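Local coordinates for protein catalase-3 (Neurospora crassa, PDB 4AJ9) that breaks hydrogen peroxide down to oxygen and water with a heme cofactor, probably protecting the cell from its toxic effects, at residues R215-D220 / G417-P422; G221-V226 / I278-A283; G648-A653 / F668-R673; G624-A629 / E663-F668. All coordinates share one frame; numbering follows the deposited sequence.

Contact 1 of 4, residues R215-D220 / G417-P422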
loop_
_atom_site.group_PDB
_atom_site.type_symbol
_atom_site.label_atom_id
_atom_site.label_comp_id
_atom_site.label_asym_id
_atom_site.label_seq_id
_atom_site.Cartn_x
_atom_site.Cartn_y
_atom_site.Cartn_z
ATOM N N ARG C 215 30.192 18.958 -4.384
ATOM C CA ARG C 215 31.324 19.514 -3.654
ATOM C C ARG C 215 32.060 18.435 -2.875
ATOM O O ARG C 215 31.438 17.585 -2.228
ATOM C CB ARG C 215 30.865 20.609 -2.681
ATOM C CG ARG C 215 30.476 21.918 -3.350
ATOM C CD ARG C 215 29.887 22.921 -2.357
ATOM N NE ARG C 215 29.952 24.275 -2.911
ATOM C CZ ARG C 215 28.898 24.987 -3.292
ATOM N NH1 ARG C 215 27.675 24.493 -3.151
ATOM N NH2 ARG C 215 29.071 26.205 -3.799
ATOM N N LEU C 216 33.386 18.478 -2.930
ATOM C CA LEU C 216 34.203 17.711 -1.993
ATOM C C LEU C 216 34.573 18.665 -0.874
ATOM O O LEU C 216 34.892 19.827 -1.129
ATOM C CB LEU C 216 35.459 17.146 -2.665
ATOM C CG LEU C 216 35.235 16.128 -3.780
ATOM C CD1 LEU C 216 36.581 15.573 -4.255
ATOM C CD2 LEU C 216 34.323 14.998 -3.284
ATOM N N VAL C 217 34.504 18.177 0.364
ATOM C CA VAL C 217 34.714 19.008 1.540
ATOM C C VAL C 217 35.688 18.314 2.477
ATOM O O VAL C 217 35.503 17.144 2.819
ATOM C CB VAL C 217 33.386 19.273 2.277
ATOM C CG1 VAL C 217 33.603 20.247 3.448
ATOM C CG2 VAL C 217 32.358 19.824 1.305
ATOM N N THR C 218 36.752 19.016 2.862
ATOM C CA THR C 218 37.745 18.439 3.763
ATOM C C THR C 218 37.302 18.620 5.213
ATOM O O THR C 218 36.347 19.345 5.483
ATOM C CB THR C 218 39.128 19.112 3.595
ATOM O OG1 THR C 218 39.002 20.515 3.840
ATOM C CG2 THR C 218 39.679 18.897 2.198
ATOM N N GLU C 219 38.022 17.992 6.142
ATOM C CA GLU C 219 37.704 18.083 7.573
ATOM C C GLU C 219 37.540 19.517 8.077
ATOM O O GLU C 219 36.685 19.788 8.920
ATOM C CB GLU C 219 38.789 17.410 8.414
ATOM C CG GLU C 219 39.096 15.970 8.054
ATOM C CD GLU C 219 37.913 15.042 8.257
ATOM O OE1 GLU C 219 36.890 15.485 8.828
ATOM O OE2 GLU C 219 38.011 13.865 7.846
ATOM N N ASP C 220 38.371 20.432 7.581
ATOM C CA ASP C 220 38.360 21.803 8.077
ATOM C C ASP C 220 37.285 22.644 7.403
ATOM O O ASP C 220 37.084 23.818 7.732
ATOM C CB ASP C 220 39.744 22.445 7.918
ATOM C CG ASP C 220 40.100 22.709 6.473
ATOM O OD1 ASP C 220 39.306 22.329 5.585
ATOM O OD2 ASP C 220 41.177 23.290 6.223
ATOM N N GLY C 417 30.106 13.745 12.117
ATOM C CA GLY C 417 28.791 13.926 11.540
ATOM C C GLY C 417 28.881 14.581 10.175
ATOM O O GLY C 417 29.910 15.159 9.815
ATOM N N PHE C 418 27.809 14.462 9.403
ATOM C CA PHE C 418 27.708 15.207 8.157
ATOM C C PHE C 418 27.698 16.695 8.481
ATOM O O PHE C 418 27.239 17.106 9.546
ATOM C CB PHE C 418 26.421 14.851 7.413
ATOM C CG PHE C 418 26.219 15.651 6.167
ATOM C CD1 PHE C 418 26.802 15.250 4.976
ATOM C CD2 PHE C 418 25.478 16.832 6.193
ATOM C CE1 PHE C 418 26.639 16.009 3.816
ATOM C CE2 PHE C 418 25.304 17.587 5.042
ATOM C CZ PHE C 418 25.888 17.162 3.846
ATOM N N PHE C 419 28.203 17.510 7.564
ATOM C CA PHE C 419 28.032 18.951 7.703
ATOM C C PHE C 419 27.951 19.606 6.342
ATOM O O PHE C 419 28.644 19.212 5.395
ATOM C CB PHE C 419 29.116 19.591 8.592
ATOM C CG PHE C 419 30.520 19.453 8.060
ATOM C CD1 PHE C 419 31.238 18.281 8.248
ATOM C CD2 PHE C 419 31.129 20.509 7.395
ATOM C CE1 PHE C 419 32.526 18.152 7.768
ATOM C CE2 PHE C 419 32.435 20.392 6.920
ATOM C CZ PHE C 419 33.132 19.215 7.110
ATOM N N THR C 420 27.060 20.579 6.235
ATOM C CA THR C 420 26.935 21.349 5.009
ATOM C C THR C 420 28.173 22.244 4.884
ATOM O O THR C 420 28.688 22.721 5.898
ATOM C CB THR C 420 25.643 22.180 5.036
ATOM O OG1 THR C 420 24.514 21.304 4.896
ATOM C CG2 THR C 420 25.624 23.195 3.912
ATOM N N THR C 421 28.656 22.448 3.657
ATOM C CA THR C 421 29.836 23.286 3.428
ATOM C C THR C 421 29.692 24.603 4.177
ATOM O O THR C 421 28.781 25.382 3.903
ATOM C CB THR C 421 30.041 23.604 1.939
ATOM O OG1 THR C 421 29.962 22.397 1.168
ATOM C CG2 THR C 421 31.413 24.252 1.727
ATOM N N PRO C 422 30.594 24.857 5.133
ATOM C CA PRO C 422 30.406 26.023 6.002
ATOM C C PRO C 422 30.402 27.372 5.260
ATOM O O PRO C 422 29.768 28.325 5.722
ATOM C CB PRO C 422 31.583 25.932 6.994
ATOM C CG PRO C 422 32.526 24.935 6.429
ATOM C CD PRO C 422 31.747 24.028 5.530
#

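Contact 2 of 4, residues G221-V226 / I278-A283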
loop_
_atom_site.group_PDB
_atom_site.type_symbol
_atom_site.label_atom_id
_atom_site.label_comp_id
_atom_site.label_asym_id
_atom_site.label_seq_id
_atom_site.Cartn_x
_atom_site.Cartn_y
_atom_site.Cartn_z
ATOM N N GLY C 221 36.587 22.037 6.454
ATOM C CA GLY C 221 35.477 22.702 5.803
ATOM C C GLY C 221 35.782 23.324 4.454
ATOM O O GLY C 221 34.888 23.897 3.847
ATOM N N LYS C 222 37.027 23.225 3.986
ATOM C CA LYS C 222 37.377 23.718 2.651
ATOM C C LYS C 222 36.733 22.858 1.567
ATOM O O LYS C 222 36.715 21.630 1.665
ATOM C CB LYS C 222 38.897 23.752 2.449
ATOM C CG LYS C 222 39.639 24.598 3.478
ATOM C CD LYS C 222 38.922 25.923 3.723
ATOM C CE LYS C 222 38.873 26.271 5.212
ATOM N NZ LYS C 222 37.977 27.433 5.494
ATOM N N SER C 223 36.217 23.503 0.527
ATOM C CA SER C 223 35.527 22.774 -0.525
ATOM C C SER C 223 36.115 23.014 -1.906
ATOM O O SER C 223 36.745 24.029 -2.160
ATOM C CB SER C 223 34.038 23.133 -0.539
ATOM O OG SER C 223 33.845 24.505 -0.839
ATOM N N LYS C 224 35.901 22.051 -2.790
ATOM C CA LYS C 224 36.156 22.224 -4.206
ATOM C C LYS C 224 34.913 21.730 -4.917
ATOM O O LYS C 224 34.224 20.852 -4.407
ATOM C CB LYS C 224 37.352 21.387 -4.636
ATOM C CG LYS C 224 38.659 21.808 -3.967
ATOM C CD LYS C 224 39.829 21.022 -4.510
ATOM C CE LYS C 224 41.142 21.514 -3.900
ATOM N NZ LYS C 224 41.246 22.996 -3.984
ATOM N N LEU C 225 34.639 22.285 -6.090
ATOM C CA LEU C 225 33.551 21.806 -6.929
ATOM C C LEU C 225 34.066 20.591 -7.679
ATOM O O LEU C 225 35.245 20.538 -8.035
ATOM C CB LEU C 225 33.130 22.900 -7.906
ATOM C CG LEU C 225 32.635 24.213 -7.285
ATOM C CD1 LEU C 225 32.454 25.280 -8.380
ATOM C CD2 LEU C 225 31.350 23.982 -6.502
ATOM N N VAL C 226 33.205 19.597 -7.897
ATOM C CA VAL C 226 33.657 18.345 -8.495
ATOM C C VAL C 226 32.670 17.778 -9.525
ATOM O O VAL C 226 31.458 17.873 -9.348
ATOM C CB VAL C 226 33.954 17.271 -7.412
ATOM C CG1 VAL C 226 32.683 16.851 -6.677
ATOM C CG2 VAL C 226 34.618 16.064 -8.029
ATOM N N ILE C 278 37.240 21.888 -9.442
ATOM C CA ILE C 278 37.205 23.309 -9.777
ATOM C C ILE C 278 37.151 24.185 -8.519
ATOM O O ILE C 278 36.410 23.893 -7.581
ATOM C CB ILE C 278 36.012 23.653 -10.715
ATOM C CG1 ILE C 278 35.946 22.688 -11.909
ATOM C CG2 ILE C 278 36.129 25.096 -11.230
ATOM C CD1 ILE C 278 35.194 21.396 -11.645
ATOM N N ASP C 279 37.949 25.250 -8.496
ATOM C CA ASP C 279 37.888 26.237 -7.414
ATOM C C ASP C 279 36.480 26.815 -7.284
ATOM O O ASP C 279 35.817 27.080 -8.285
ATOM C CB ASP C 279 38.845 27.398 -7.696
ATOM C CG ASP C 279 40.308 26.982 -7.657
ATOM O OD1 ASP C 279 40.632 25.971 -6.989
ATOM O OD2 ASP C 279 41.128 27.690 -8.282
ATOM N N GLU C 280 36.026 27.040 -6.060
ATOM C CA GLU C 280 34.701 27.619 -5.883
ATOM C C GLU C 280 34.572 28.928 -6.649
ATOM O O GLU C 280 33.533 29.191 -7.247
ATOM C CB GLU C 280 34.392 27.849 -4.402
ATOM C CG GLU C 280 34.117 26.575 -3.607
ATOM C CD GLU C 280 32.665 26.108 -3.663
ATOM O OE1 GLU C 280 31.814 26.746 -4.334
ATOM O OE2 GLU C 280 32.372 25.077 -3.028
ATOM N N ASP C 281 35.623 29.753 -6.641
ATOM C CA ASP C 281 35.532 31.067 -7.286
ATOM C C ASP C 281 35.578 30.991 -8.814
ATOM O O ASP C 281 35.447 32.007 -9.491
ATOM C CB ASP C 281 36.604 32.037 -6.768
ATOM C CG ASP C 281 38.020 31.589 -7.098
ATOM O OD1 ASP C 281 38.201 30.691 -7.947
ATOM O OD2 ASP C 281 38.967 32.154 -6.514
ATOM N N LYS C 282 35.742 29.790 -9.353
ATOM C CA LYS C 282 35.750 29.609 -10.807
ATOM C C LYS C 282 34.473 28.929 -11.352
ATOM O O LYS C 282 34.423 28.477 -12.502
ATOM C CB LYS C 282 37.038 28.887 -11.227
ATOM C CG LYS C 282 38.264 29.773 -11.018
ATOM C CD LYS C 282 39.591 29.075 -11.248
ATOM C CE LYS C 282 40.747 30.012 -10.894
ATOM N NZ LYS C 282 40.827 30.277 -9.413
ATOM N N ALA C 283 33.430 28.899 -10.525
ATOM C CA ALA C 283 32.172 28.230 -10.877
ATOM C C ALA C 283 31.594 28.690 -12.217
ATOM O O ALA C 283 30.956 27.912 -12.926
ATOM C CB ALA C 283 31.144 28.428 -9.769
HETATM O O HOH W 1 37.602 25.958 -3.778
#

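Contact 3 of 4, residues G648-A653 / F668-R673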
loop_
_atom_site.group_PDB
_atom_site.type_symbol
_atom_site.label_atom_id
_atom_site.label_comp_id
_atom_site.label_asym_id
_atom_site.label_seq_id
_atom_site.Cartn_x
_atom_site.Cartn_y
_atom_site.Cartn_z
ATOM N N GLY C 648 38.499 -4.943 -42.666
ATOM C CA GLY C 648 37.621 -5.684 -41.779
ATOM C C GLY C 648 37.137 -6.984 -42.381
ATOM O O GLY C 648 36.252 -7.640 -41.826
ATOM N N VAL C 649 37.702 -7.354 -43.530
ATOM C CA VAL C 649 37.377 -8.629 -44.162
ATOM C C VAL C 649 38.643 -9.468 -44.232
ATOM O O VAL C 649 39.666 -9.004 -44.722
ATOM C CB VAL C 649 36.793 -8.448 -45.578
ATOM C CG1 VAL C 649 36.532 -9.811 -46.212
ATOM C CG2 VAL C 649 35.506 -7.615 -45.529
ATOM N N TYR C 650 38.578 -10.695 -43.724
ATOM C CA TYR C 650 39.766 -11.525 -43.645
ATOM C C TYR C 650 39.546 -12.866 -44.316
ATOM O O TYR C 650 38.595 -13.578 -44.011
ATOM C CB TYR C 650 40.178 -11.714 -42.187
ATOM C CG TYR C 650 40.223 -10.408 -41.452
ATOM C CD1 TYR C 650 41.347 -9.593 -41.512
ATOM C CD2 TYR C 650 39.126 -9.963 -40.734
ATOM C CE1 TYR C 650 41.380 -8.383 -40.853
ATOM C CE2 TYR C 650 39.146 -8.758 -40.078
ATOM C CZ TYR C 650 40.271 -7.971 -40.137
ATOM O OH TYR C 650 40.282 -6.764 -39.471
ATOM N N ALA C 651 40.435 -13.203 -45.239
ATOM C CA ALA C 651 40.340 -14.465 -45.951
ATOM C C ALA C 651 41.728 -15.054 -46.040
ATOM O O ALA C 651 42.702 -14.330 -46.224
ATOM C CB ALA C 651 39.754 -14.247 -47.344
ATOM N N GLY C 652 41.818 -16.367 -45.895
ATOM C CA GLY C 652 43.096 -17.048 -45.946
ATOM C C GLY C 652 43.066 -18.293 -45.090
ATOM O O GLY C 652 41.998 -18.857 -44.839
ATOM N N ALA C 653 44.240 -18.717 -44.637
ATOM C CA ALA C 653 44.361 -19.894 -43.787
ATOM C C ALA C 653 43.945 -19.571 -42.356
ATOM O O ALA C 653 43.899 -18.402 -41.965
ATOM C CB ALA C 653 45.795 -20.423 -43.820
ATOM N N PHE C 668 36.807 -2.797 -33.966
ATOM C CA PHE C 668 35.419 -3.078 -33.579
ATOM C C PHE C 668 34.328 -2.796 -34.625
ATOM O O PHE C 668 33.550 -3.687 -34.964
ATOM C CB PHE C 668 35.057 -2.444 -32.231
ATOM C CG PHE C 668 33.743 -2.922 -31.711
ATOM C CD1 PHE C 668 33.629 -4.195 -31.173
ATOM C CD2 PHE C 668 32.613 -2.133 -31.813
ATOM C CE1 PHE C 668 32.413 -4.664 -30.718
ATOM C CE2 PHE C 668 31.393 -2.598 -31.368
ATOM C CZ PHE C 668 31.290 -3.866 -30.819
ATOM N N LYS C 669 34.250 -1.563 -35.110
ATOM C CA LYS C 669 33.383 -1.246 -36.239
ATOM C C LYS C 669 34.201 -0.664 -37.380
ATOM O O LYS C 669 35.042 0.221 -37.176
ATOM C CB LYS C 669 32.288 -0.251 -35.844
ATOM C CG LYS C 669 31.274 -0.785 -34.837
ATOM C CD LYS C 669 30.429 -1.893 -35.428
ATOM C CE LYS C 669 29.029 -1.888 -34.807
ATOM N NZ LYS C 669 28.319 -3.167 -35.062
ATOM N N PHE C 670 33.942 -1.158 -38.583
ATOM C CA PHE C 670 34.627 -0.670 -39.762
ATOM C C PHE C 670 33.780 0.361 -40.483
ATOM O O PHE C 670 32.903 0.026 -41.274
ATOM C CB PHE C 670 35.042 -1.840 -40.649
ATOM C CG PHE C 670 36.207 -2.592 -40.099
ATOM C CD1 PHE C 670 36.030 -3.527 -39.093
ATOM C CD2 PHE C 670 37.495 -2.311 -40.529
ATOM C CE1 PHE C 670 37.108 -4.196 -38.556
ATOM C CE2 PHE C 670 38.581 -2.979 -39.997
ATOM C CZ PHE C 670 38.386 -3.930 -39.008
ATOM N N LEU C 671 34.060 1.625 -40.186
ATOM C CA LEU C 671 33.199 2.736 -40.577
ATOM C C LEU C 671 33.276 3.081 -42.062
ATOM O O LEU C 671 32.513 3.922 -42.547
ATOM C CB LEU C 671 33.528 3.976 -39.742
ATOM C CG LEU C 671 33.372 3.824 -38.228
ATOM C CD1 LEU C 671 33.700 5.147 -37.519
ATOM C CD2 LEU C 671 31.966 3.351 -37.883
ATOM N N GLU C 672 34.181 2.439 -42.790
ATOM C CA GLU C 672 34.275 2.708 -44.220
ATOM C C GLU C 672 33.063 2.153 -44.947
ATOM O O GLU C 672 32.838 2.470 -46.111
ATOM C CB GLU C 672 35.565 2.146 -44.821
ATOM C CG GLU C 672 36.069 0.891 -44.154
ATOM C CD GLU C 672 36.863 1.190 -42.898
ATOM O OE1 GLU C 672 37.898 1.883 -42.997
ATOM O OE2 GLU C 672 36.456 0.728 -41.817
ATOM N N ARG C 673 32.277 1.338 -44.248
ATOM C CA ARG C 673 31.131 0.659 -44.858
ATOM C C ARG C 673 29.849 1.476 -44.788
ATOM O O ARG C 673 28.778 1.007 -45.191
ATOM C CB ARG C 673 30.907 -0.700 -44.198
ATOM C CG ARG C 673 32.110 -1.616 -44.295
ATOM C CD ARG C 673 31.814 -3.000 -43.749
ATOM N NE ARG C 673 33.063 -3.709 -43.503
ATOM C CZ ARG C 673 33.202 -4.731 -42.669
ATOM N NH1 ARG C 673 32.159 -5.195 -41.994
ATOM N NH2 ARG C 673 34.395 -5.291 -42.516
#

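Contact 4 of 4, residues G624-A629 / E663-F668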
loop_
_atom_site.group_PDB
_atom_site.type_symbol
_atom_site.label_atom_id
_atom_site.label_comp_id
_atom_site.label_asym_id
_atom_site.label_seq_id
_atom_site.Cartn_x
_atom_site.Cartn_y
_atom_site.Cartn_z
ATOM N N GLY C 624 29.135 -3.448 -40.005
ATOM C CA GLY C 624 30.515 -3.032 -39.796
ATOM C C GLY C 624 31.414 -3.953 -38.980
ATOM O O GLY C 624 32.495 -3.541 -38.555
ATOM N N LYS C 625 30.985 -5.191 -38.762
ATOM C CA LYS C 625 31.771 -6.142 -37.976
ATOM C C LYS C 625 32.948 -6.705 -38.774
ATOM O O LYS C 625 32.886 -6.799 -40.004
ATOM C CB LYS C 625 30.899 -7.318 -37.504
ATOM C CG LYS C 625 29.664 -6.933 -36.728
ATOM C CD LYS C 625 28.863 -8.166 -36.300
ATOM C CE LYS C 625 27.519 -7.772 -35.704
ATOM N NZ LYS C 625 27.726 -6.929 -34.482
ATOM N N PRO C 626 34.025 -7.081 -38.076
ATOM C CA PRO C 626 35.040 -7.926 -38.713
ATOM C C PRO C 626 34.368 -9.200 -39.205
ATOM O O PRO C 626 33.712 -9.868 -38.405
ATOM C CB PRO C 626 35.985 -8.283 -37.563
ATOM C CG PRO C 626 35.708 -7.298 -36.492
ATOM C CD PRO C 626 34.311 -6.812 -36.656
ATOM N N VAL C 627 34.494 -9.514 -40.491
ATOM C CA VAL C 627 34.005 -10.784 -41.011
ATOM C C VAL C 627 35.136 -11.533 -41.708
ATOM O O VAL C 627 36.115 -10.929 -42.160
ATOM C CB VAL C 627 32.798 -10.608 -41.956
ATOM C CG1 VAL C 627 31.644 -9.898 -41.221
ATOM C CG2 VAL C 627 33.199 -9.833 -43.216
ATOM N N ALA C 628 35.016 -12.850 -41.785
ATOM C CA ALA C 628 36.117 -13.647 -42.311
ATOM C C ALA C 628 35.683 -15.003 -42.840
ATOM O O ALA C 628 34.550 -15.430 -42.643
ATOM C CB ALA C 628 37.193 -13.817 -41.254
ATOM N N ALA C 629 36.603 -15.681 -43.513
ATOM C CA ALA C 629 36.323 -16.994 -44.069
ATOM C C ALA C 629 37.636 -17.745 -44.252
ATOM O O ALA C 629 38.605 -17.199 -44.790
ATOM C CB ALA C 629 35.586 -16.855 -45.391
ATOM N N GLU C 663 42.649 -8.626 -34.729
ATOM C CA GLU C 663 42.999 -7.239 -35.014
ATOM C C GLU C 663 41.760 -6.388 -35.277
ATOM O O GLU C 663 41.625 -5.282 -34.748
ATOM C CB GLU C 663 43.977 -7.155 -36.197
ATOM C CG GLU C 663 45.409 -7.434 -35.789
ATOM C CD GLU C 663 46.326 -7.657 -36.972
ATOM O OE1 GLU C 663 46.001 -7.182 -38.082
ATOM O OE2 GLU C 663 47.372 -8.315 -36.789
ATOM N N GLY C 664 40.855 -6.911 -36.094
ATOM C CA GLY C 664 39.645 -6.194 -36.445
ATOM C C GLY C 664 38.753 -5.933 -35.242
ATOM O O GLY C 664 38.068 -4.910 -35.191
ATOM N N LEU C 665 38.760 -6.852 -34.279
ATOM C CA LEU C 665 37.899 -6.713 -33.098
ATOM C C LEU C 665 38.298 -5.524 -32.248
ATOM O O LEU C 665 37.452 -4.930 -31.586
ATOM C CB LEU C 665 37.874 -7.995 -32.258
ATOM C CG LEU C 665 36.940 -9.102 -32.750
ATOM C CD1 LEU C 665 37.262 -10.414 -32.064
ATOM C CD2 LEU C 665 35.476 -8.737 -32.536
ATOM N N LYS C 666 39.582 -5.167 -32.271
ATOM C CA LYS C 666 40.044 -3.963 -31.578
ATOM C C LYS C 666 39.494 -2.700 -32.236
ATOM O O LYS C 666 39.084 -1.771 -31.550
ATOM C CB LYS C 666 41.576 -3.908 -31.502
ATOM C CG LYS C 666 42.190 -4.873 -30.489
ATOM C CD LYS C 666 43.639 -4.509 -30.152
ATOM C CE LYS C 666 44.109 -5.219 -28.883
ATOM N NZ LYS C 666 45.403 -4.682 -28.358
ATOM N N VAL C 667 39.488 -2.667 -33.569
ATOM C CA VAL C 667 38.858 -1.569 -34.305
ATOM C C VAL C 667 37.343 -1.584 -34.048
ATOM O O VAL C 667 36.695 -0.538 -33.957
ATOM C CB VAL C 667 39.112 -1.706 -35.812
ATOM C CG1 VAL C 667 38.426 -0.589 -36.579
ATOM C CG2 VAL C 667 40.620 -1.724 -36.099
ATOM N N PHE C 668 36.807 -2.797 -33.966
ATOM C CA PHE C 668 35.419 -3.078 -33.579
ATOM C C PHE C 668 34.328 -2.796 -34.625
ATOM O O PHE C 668 33.550 -3.687 -34.964
ATOM C CB PHE C 668 35.057 -2.444 -32.231
ATOM C CG PHE C 668 33.743 -2.922 -31.711
ATOM C CD1 PHE C 668 33.629 -4.195 -31.173
ATOM C CD2 PHE C 668 32.613 -2.133 -31.813
ATOM C CE1 PHE C 668 32.413 -4.664 -30.718
ATOM C CE2 PHE C 668 31.393 -2.598 -31.368
ATOM C CZ PHE C 668 31.290 -3.866 -30.819
#

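Contact 1 of 4, residues R215-D220 / G417-P422
Thr-421 OG1 is hydrogen-bonded to Asp-338 on the adjoining strand 337-338, while Val-217 CG2 and Arg-215 CD close round it as van der Waals neighbours, 3.5 and 3.6 Å away. The Arg-215 side chain, extended from CG to NE, crosses that of Thr-421 at about a right angle. It brings methylene carbon past the hydroxyl and carries the guanidinium on to salt bridges with Glu-280 and Glu-341. Beside this, the other methyl of Val-217, CG1, set anti to the backbone N (chi1 -175°), approaches the Phe-419 ring obliquely, 3.7 Å from CE2. The same ring turns its CZ corner to the Thr-218 carbonyl: Thr-218 O lies near the ring plane, 3.6 Å from CZ. Glu-219 O is a little farther off, 4.0 Å from CZ, and has a hydrogen bond from Gln-412. The segments are joined by packing of side chains on each other and on backbone carbonyls. From the 417-422 loop, Phe-418 makes an edge-to-face stack with Phe-45 of a second subunit. The loop itself lies along the end of strand 214-217, which runs between its antiparallel neighbours 223-232 and 337-338.

Contact 2 of 4, residues G221-V226 / I278-A283
The Glu-280 carboxylate has Ser-223 at one oxygen and Leu-225 at the other. Ser-223 OG donates a 2.7 Å hydrogen bond to Glu-280 OE2, arriving on the anti side and 25° out of the carboxylate plane; Leu-225 CD2 packs 3.5 Å from Glu-280 OE1. A bend at chi2 (-86°) folds the Glu-280 chain back to reach these partners, and OE2 also takes a salt bridge from Arg-215. With an alanine here, Ser-223 OG would probably lose its acceptor, the Arg-215 guanidinium a counter-charge and Leu-225 CD2 part of its cover. Strands 223-232 and 270-278 are antiparallel neighbours in the beta barrel of the catalase fold. At this end of the pairing Leu-225 and Ile-278 form a hydrogen-bonded pair: Leu-225 N to Ile-278 O and Ile-278 N to Leu-225 O, both 2.8 Å, with their CB atoms together on one face of the sheet. Beyond Ile-278, where 278-283 leaves its strand, a water continues the link, donating to Ser-223 O and accepting from Glu-280 N. Leu-225 CD1 reaches on to Ala-283 CB, 3.7 Å away. Lys-282 NZ ties the turn together, bridging to Asp-279 OD2 at 2.8 Å, by the anti lone pair of that oxygen, and to Asp-281 OD1 at 3.0 Å.

Contact 3 of 4, residues G648-A653 / F668-R673
Phe-670 lays one face of its ring flat over Gly-648: the Gly-648 CA stands 3.3 Å from the ring centroid and 11° off the ring normal, a CH-pi contact. The Gly-648 N lies over the same ring, 3.3 Å from Phe-670 CE2. The chi1 of Phe-670, -74°, sets CG beside its own backbone N and opposite the carbonyl carbon, and so swings the ring over the glycine. The Tyr-650 side chain crosses that of Phe-670 at about a right angle and brings OH to 3.4 Å from Phe-670 CZ. The Arg-673 guanidinium has Phe-670 CB over one face and Gly-648 O at its edge, 3.1 Å from NH2; NH2 is hydrogen-bonded to Ala-647 O, and NH1 to Lys-625 O and Tyr-621 O. Strand 649-652 is an edge strand, within this chain, of the parallel sheet in the C-terminal domain of this long catalase, and the chain returns to its start after passing through helix 654-667. A serine in place of Phe-670 would probably leave Gly-648 CA without its aromatic cover and open a gap beside the Tyr-650 hydroxyl. Since a CB on Gly-648 would fall about 2.6 Å from Phe-670 CG and 2.4 Å from Arg-673 NH2, the contact depends on a bare alpha carbon, and the arginine's charge is probably eased by the backbone carbonyls gathered round it.

Contact 4 of 4, residues G624-A629 / E663-F668
Pro-626 rests on the last turn of helix 654-667, which flanks the parallel sheet of this alpha/beta domain; strand 627-630 starts directly after the proline. The contact is van der Waals in kind. The proline ring points its CG at the helix backbone, 3.6 Å from both Gly-664 C and Gly-664 O, and the same atom stands 4.2 Å from Leu-665 CD2, the apolar side-chain pair of the contact. Gly-664 allows this approach: a CB placed on it would sit about 3.2 Å from Pro-626 CB, a tight fit. Leu-665 also packs on Ala-587 of the neighbouring strand 587-590.

The polar part belongs to the helix end. Phe-668 N is hydrogen-bonded to Gly-664 O at 2.7 Å, the final turn of the helix, after which Phe-668 takes a positive phi (75°) and the chain turns away. Its ring is turned so that Leu-665 O lies at the edge, in the ring plane. Across the way another helix finishes too: Gly-624, phi 80°, is the C-prime residue of the Schellman motif that ends helix 612-622. The ends of two helices thus meet at this contact. Nearby, the Lys-625 ammonium is held by Glu-243 and by Phe-585 O. Between these ends the carbonyl of Phe-668 faces Pro-626, its O 3.6 Å from Pro-626 CD and 3.7 Å from Gly-624 O.

Overall arrangement
The four contacts form two pairs, far apart. Contacts 1 and 2, with centres 12 Å apart, share the barrel sheet through neighbouring strands 214-217 and 223-232; Arg-215 NE to Glu-280 OE2, a 2.6 Å salt bridge, joins them directly. Contacts 3 and 4, with centres 5 Å apart, share Phe-668 and alternate along the chain in the C-terminal domain. There Phe-670 N probably hydrogen-bonds to Gly-624 O (2.8 Å), and Tyr-650 OH packs on Gly-664 CA. Contacts 1 and 3 have centres 54 Å apart, on opposite sides of the chain's centre, and their nearest atoms are about 33 Å apart. All four lie away from the predicted active-site residues His-65 and Asn-138.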